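Local coordinates for pesticidial crystal protein CRY2AA (Bacillus thuringiensis serovar kurstaki, PDB 1I5P) that binds midgut epithelial cells of dipteran and lepidopteran larvae and promotes their colloidosmotic lysis, at residues L94-L105 / Y169-F177. Sequence-based numbering, arbitrary orientation.
Sequences LRETEQFLNQRL and YQLLLLPLF
A single knob-into-hole contact, with L172 seated among L94, T97, E98 and L101, joins two helical segments of the N-terminal helical domain that run roughly antiparallel, their axes 8.9 Å apart at 146°. L172 illustrates how one branched side chain can serve two elements: CG stands anti to the backbone N (chi1 -180°), carrying the fork toward the first helix, where CD1 meets the helix and CD2 the chain that follows. CD1 slides past T97, coming tightly to 3.4 Å from T97 CG2, while CD2 lies 3.4 Å from the carbonyl O of Q103. L105 extends the apolar layer, its CD2 pressing on Y169 at 3.4 Å from CB and its CD1 meeting CD2 of L173 at 3.8 Å. No direct hydrogen bond crosses between the segments; instead, a water accepts from both Q103 NE2 and L172 N, bridging the two. E98, itself a wall of the hole, ties the chain after the helix back onto it: OE1 takes an almost straight bond from L105 N (3.1 Å, 169°), arriving from above the carboxylate plane, and a second from R104 NH2 in a salt bridge. T97 OG1, 3.7 Å from P175 CG, is hydrogen-bonded to I93 O and Y247 OH. Helix 238-259 flanks the contact through F244, which touches both L101 and L171, while helix 107-135 meets R104, Y169 and L176.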
loop_
_atom_site.group_PDB
_atom_site.type_symbol
_atom_site.label_atom_id
_atom_site.label_comp_id
_atom_site.label_asym_id
_atom_site.label_seq_id
_atom_site.Cartn_x
_atom_site.Cartn_y
_atom_site.Cartn_z
ATOM N N LEU A 94 5.660 -19.446 -6.770
ATOM C CA LEU A 94 6.477 -19.486 -7.977
ATOM C C LEU A 94 5.640 -19.817 -9.195
ATOM O O LEU A 94 5.756 -19.171 -10.235
ATOM C CB LEU A 94 7.584 -20.532 -7.857
ATOM C CG LEU A 94 8.274 -20.846 -9.194
ATOM C CD1 LEU A 94 9.067 -19.629 -9.686
ATOM C CD2 LEU A 94 9.187 -22.045 -9.025
ATOM N N ARG A 95 4.796 -20.833 -9.074
ATOM C CA ARG A 95 3.981 -21.228 -10.205
ATOM C C ARG A 95 2.915 -20.221 -10.591
ATOM O O ARG A 95 2.636 -20.040 -11.776
ATOM C CB ARG A 95 3.390 -22.609 -9.942
ATOM C CG ARG A 95 4.495 -23.662 -9.792
ATOM C CD ARG A 95 5.651 -23.359 -10.760
ATOM N NE ARG A 95 6.654 -24.415 -10.865
ATOM C CZ ARG A 95 6.652 -25.360 -11.801
ATOM N NH1 ARG A 95 5.699 -25.388 -12.720
ATOM N NH2 ARG A 95 7.618 -26.267 -11.833
ATOM N N GLU A 96 2.316 -19.554 -9.612
ATOM C CA GLU A 96 1.310 -18.557 -9.956
ATOM C C GLU A 96 2.005 -17.319 -10.512
ATOM O O GLU A 96 1.419 -16.571 -11.288
ATOM C CB GLU A 96 0.457 -18.195 -8.740
ATOM C CG GLU A 96 -0.386 -19.356 -8.232
ATOM C CD GLU A 96 -1.654 -18.904 -7.536
ATOM O OE1 GLU A 96 -2.528 -18.332 -8.214
ATOM O OE2 GLU A 96 -1.778 -19.125 -6.311
ATOM N N THR A 97 3.252 -17.101 -10.106
ATOM C CA THR A 97 4.012 -15.965 -10.606
ATOM C C THR A 97 4.362 -16.262 -12.064
ATOM O O THR A 97 4.327 -15.374 -12.916
ATOM C CB THR A 97 5.310 -15.756 -9.801
ATOM O OG1 THR A 97 4.981 -15.499 -8.430
ATOM C CG2 THR A 97 6.104 -14.578 -10.355
ATOM N N GLU A 98 4.695 -17.522 -12.341
ATOM C CA GLU A 98 5.025 -17.938 -13.701
ATOM C C GLU A 98 3.814 -17.718 -14.591
ATOM O O GLU A 98 3.936 -17.234 -15.714
ATOM C CB GLU A 98 5.419 -19.421 -13.744
ATOM C CG GLU A 98 6.843 -19.705 -13.302
ATOM C CD GLU A 98 7.262 -21.158 -13.505
ATOM O OE1 GLU A 98 8.481 -21.421 -13.521
ATOM O OE2 GLU A 98 6.385 -22.041 -13.642
ATOM N N GLN A 99 2.641 -18.078 -14.084
ATOM C CA GLN A 99 1.425 -17.914 -14.856
ATOM C C GLN A 99 1.095 -16.439 -15.062
ATOM O O GLN A 99 0.687 -16.034 -16.151
ATOM C CB GLN A 99 0.257 -18.628 -14.167
ATOM C CG GLN A 99 -1.028 -18.666 -14.996
ATOM C CD GLN A 99 -1.976 -19.762 -14.541
ATOM O OE1 GLN A 99 -1.661 -20.527 -13.631
ATOM N NE2 GLN A 99 -3.140 -19.847 -15.178
ATOM N N PHE A 100 1.282 -15.635 -14.018
ATOM C CA PHE A 100 0.996 -14.206 -14.094
ATOM C C PHE A 100 1.900 -13.476 -15.085
ATOM O O PHE A 100 1.426 -12.686 -15.894
ATOM C CB PHE A 100 1.146 -13.546 -12.716
ATOM C CG PHE A 100 0.832 -12.069 -12.716
ATOM C CD1 PHE A 100 -0.481 -11.625 -12.838
ATOM C CD2 PHE A 100 1.851 -11.124 -12.625
ATOM C CE1 PHE A 100 -0.779 -10.264 -12.865
ATOM C CE2 PHE A 100 1.565 -9.756 -12.652
ATOM C CZ PHE A 100 0.244 -9.326 -12.774
ATOM N N LEU A 101 3.200 -13.742 -15.017
ATOM C CA LEU A 101 4.149 -13.073 -15.901
ATOM C C LEU A 101 4.313 -13.744 -17.260
ATOM O O LEU A 101 4.868 -13.155 -18.188
ATOM C CB LEU A 101 5.517 -12.991 -15.220
ATOM C CG LEU A 101 5.571 -12.223 -13.900
ATOM C CD1 LEU A 101 6.976 -12.332 -13.314
ATOM C CD2 LEU A 101 5.194 -10.764 -14.129
ATOM N N ASN A 102 3.814 -14.970 -17.368
ATOM C CA ASN A 102 3.939 -15.759 -18.584
ATOM C C ASN A 102 5.423 -16.029 -18.809
ATOM O O ASN A 102 5.910 -16.007 -19.937
ATOM C CB ASN A 102 3.335 -15.035 -19.795
ATOM C CG ASN A 102 3.257 -15.928 -21.028
ATOM O OD1 ASN A 102 3.243 -17.153 -20.917
ATOM N ND2 ASN A 102 3.186 -15.314 -22.208
ATOM N N GLN A 103 6.138 -16.260 -17.713
ATOM C CA GLN A 103 7.564 -16.568 -17.757
ATOM C C GLN A 103 7.773 -17.872 -17.002
ATOM O O GLN A 103 7.094 -18.148 -16.017
ATOM C CB GLN A 103 8.407 -15.471 -17.089
ATOM C CG GLN A 103 8.284 -14.075 -17.693
ATOM C CD GLN A 103 9.274 -13.080 -17.089
ATOM O OE1 GLN A 103 9.071 -11.865 -17.159
ATOM N NE2 GLN A 103 10.358 -13.594 -16.507
ATOM N N ARG A 104 8.719 -18.673 -17.466
ATOM C CA ARG A 104 9.004 -19.945 -16.827
ATOM C C ARG A 104 10.490 -20.123 -16.575
ATOM O O ARG A 104 11.321 -19.656 -17.350
ATOM C CB ARG A 104 8.497 -21.096 -17.695
ATOM C CG ARG A 104 7.003 -21.339 -17.591
ATOM C CD ARG A 104 6.751 -22.769 -17.145
ATOM N NE ARG A 104 7.503 -23.067 -15.930
ATOM C CZ ARG A 104 8.171 -24.196 -15.717
ATOM N NH1 ARG A 104 8.185 -25.149 -16.640
ATOM N NH2 ARG A 104 8.837 -24.367 -14.582
ATOM N N LEU A 105 10.820 -20.791 -15.477
ATOM C CA LEU A 105 12.213 -21.054 -15.151
ATOM C C LEU A 105 12.643 -22.223 -16.019
ATOM O O LEU A 105 11.799 -23.010 -16.451
ATOM C CB LEU A 105 12.354 -21.480 -13.690
ATOM C CG LEU A 105 12.046 -20.490 -12.572
ATOM C CD1 LEU A 105 12.214 -21.194 -11.228
ATOM C CD2 LEU A 105 12.977 -19.295 -12.672
ATOM N N TYR A 169 16.089 -14.746 -14.417
ATOM C CA TYR A 169 14.790 -14.974 -13.795
ATOM C C TYR A 169 14.614 -14.171 -12.519
ATOM O O TYR A 169 13.836 -14.558 -11.651
ATOM C CB TYR A 169 14.623 -16.450 -13.455
ATOM C CG TYR A 169 15.099 -17.392 -14.526
ATOM C CD1 TYR A 169 16.390 -17.917 -14.490
ATOM C CD2 TYR A 169 14.261 -17.770 -15.572
ATOM C CE1 TYR A 169 16.833 -18.800 -15.470
ATOM C CE2 TYR A 169 14.698 -18.650 -16.562
ATOM C CZ TYR A 169 15.982 -19.161 -16.500
ATOM O OH TYR A 169 16.425 -20.038 -17.461
ATOM N N GLN A 170 15.319 -13.053 -12.402
ATOM C CA GLN A 170 15.229 -12.251 -11.187
ATOM C C GLN A 170 13.826 -11.753 -10.861
ATOM O O GLN A 170 13.414 -11.806 -9.705
ATOM C CB GLN A 170 16.202 -11.072 -11.251
ATOM C CG GLN A 170 17.636 -11.486 -11.561
ATOM C CD GLN A 170 18.652 -10.453 -11.127
ATOM O OE1 GLN A 170 18.506 -9.264 -11.411
ATOM N NE2 GLN A 170 19.694 -10.902 -10.431
ATOM N N LEU A 171 13.085 -11.284 -11.862
ATOM C CA LEU A 171 11.732 -10.795 -11.603
ATOM C C LEU A 171 10.795 -11.947 -11.268
ATOM O O LEU A 171 9.953 -11.842 -10.376
ATOM C CB LEU A 171 11.172 -10.040 -12.812
ATOM C CG LEU A 171 9.783 -9.422 -12.591
ATOM C CD1 LEU A 171 9.910 -8.193 -11.673
ATOM C CD2 LEU A 171 9.175 -9.017 -13.926
ATOM N N LEU A 172 10.942 -13.049 -11.993
ATOM C CA LEU A 172 10.103 -14.216 -11.770
ATOM C C LEU A 172 10.289 -14.805 -10.375
ATOM O O LEU A 172 9.341 -15.308 -9.773
ATOM C CB LEU A 172 10.407 -15.280 -12.829
ATOM C CG LEU A 172 9.599 -16.577 -12.745
ATOM C CD1 LEU A 172 8.130 -16.252 -12.508
ATOM C CD2 LEU A 172 9.777 -17.373 -14.036
ATOM N N LEU A 173 11.514 -14.729 -9.869
ATOM C CA LEU A 173 11.844 -15.260 -8.557
ATOM C C LEU A 173 11.715 -14.226 -7.441
ATOM O O LEU A 173 11.826 -14.561 -6.263
ATOM C CB LEU A 173 13.274 -15.802 -8.572
ATOM C CG LEU A 173 13.546 -16.990 -9.500
ATOM C CD1 LEU A 173 15.045 -17.225 -9.625
ATOM C CD2 LEU A 173 12.857 -18.230 -8.941
ATOM N N LEU A 174 11.475 -12.971 -7.806
ATOM C CA LEU A 174 11.379 -11.905 -6.808
ATOM C C LEU A 174 10.422 -12.216 -5.639
ATOM O O LEU A 174 10.770 -11.976 -4.481
ATOM C CB LEU A 174 11.008 -10.580 -7.475
ATOM C CG LEU A 174 11.367 -9.314 -6.681
ATOM C CD1 LEU A 174 12.864 -9.305 -6.338
ATOM C CD2 LEU A 174 10.999 -8.074 -7.488
ATOM N N PRO A 175 9.220 -12.751 -5.919
ATOM C CA PRO A 175 8.300 -13.060 -4.819
ATOM C C PRO A 175 8.945 -14.054 -3.859
ATOM O O PRO A 175 8.896 -13.878 -2.650
ATOM C CB PRO A 175 7.080 -13.632 -5.542
ATOM C CG PRO A 175 7.081 -12.857 -6.817
ATOM C CD PRO A 175 8.547 -12.932 -7.216
ATOM N N LEU A 176 9.572 -15.088 -4.403
ATOM C CA LEU A 176 10.230 -16.090 -3.564
ATOM C C LEU A 176 11.383 -15.463 -2.791
ATOM O O LEU A 176 11.546 -15.713 -1.598
ATOM C CB LEU A 176 10.754 -17.249 -4.417
ATOM C CG LEU A 176 9.747 -18.204 -5.068
ATOM C CD1 LEU A 176 10.496 -19.414 -5.623
ATOM C CD2 LEU A 176 8.712 -18.667 -4.043
ATOM N N PHE A 177 12.183 -14.646 -3.466
ATOM C CA PHE A 177 13.304 -14.007 -2.792
ATOM C C PHE A 177 12.803 -13.129 -1.648
ATOM O O PHE A 177 13.403 -13.086 -0.576
ATOM C CB PHE A 177 14.129 -13.158 -3.766
ATOM C CG PHE A 177 15.187 -12.334 -3.082
ATOM C CD1 PHE A 177 16.368 -12.922 -2.641
ATOM C CD2 PHE A 177 14.956 -10.992 -2.790
ATOM C CE1 PHE A 177 17.302 -12.190 -1.914
ATOM C CE2 PHE A 177 15.882 -10.251 -2.063
ATOM C CZ PHE A 177 17.059 -10.853 -1.622
HETATM O O HOH W 1 12.308 -12.904 -14.685
#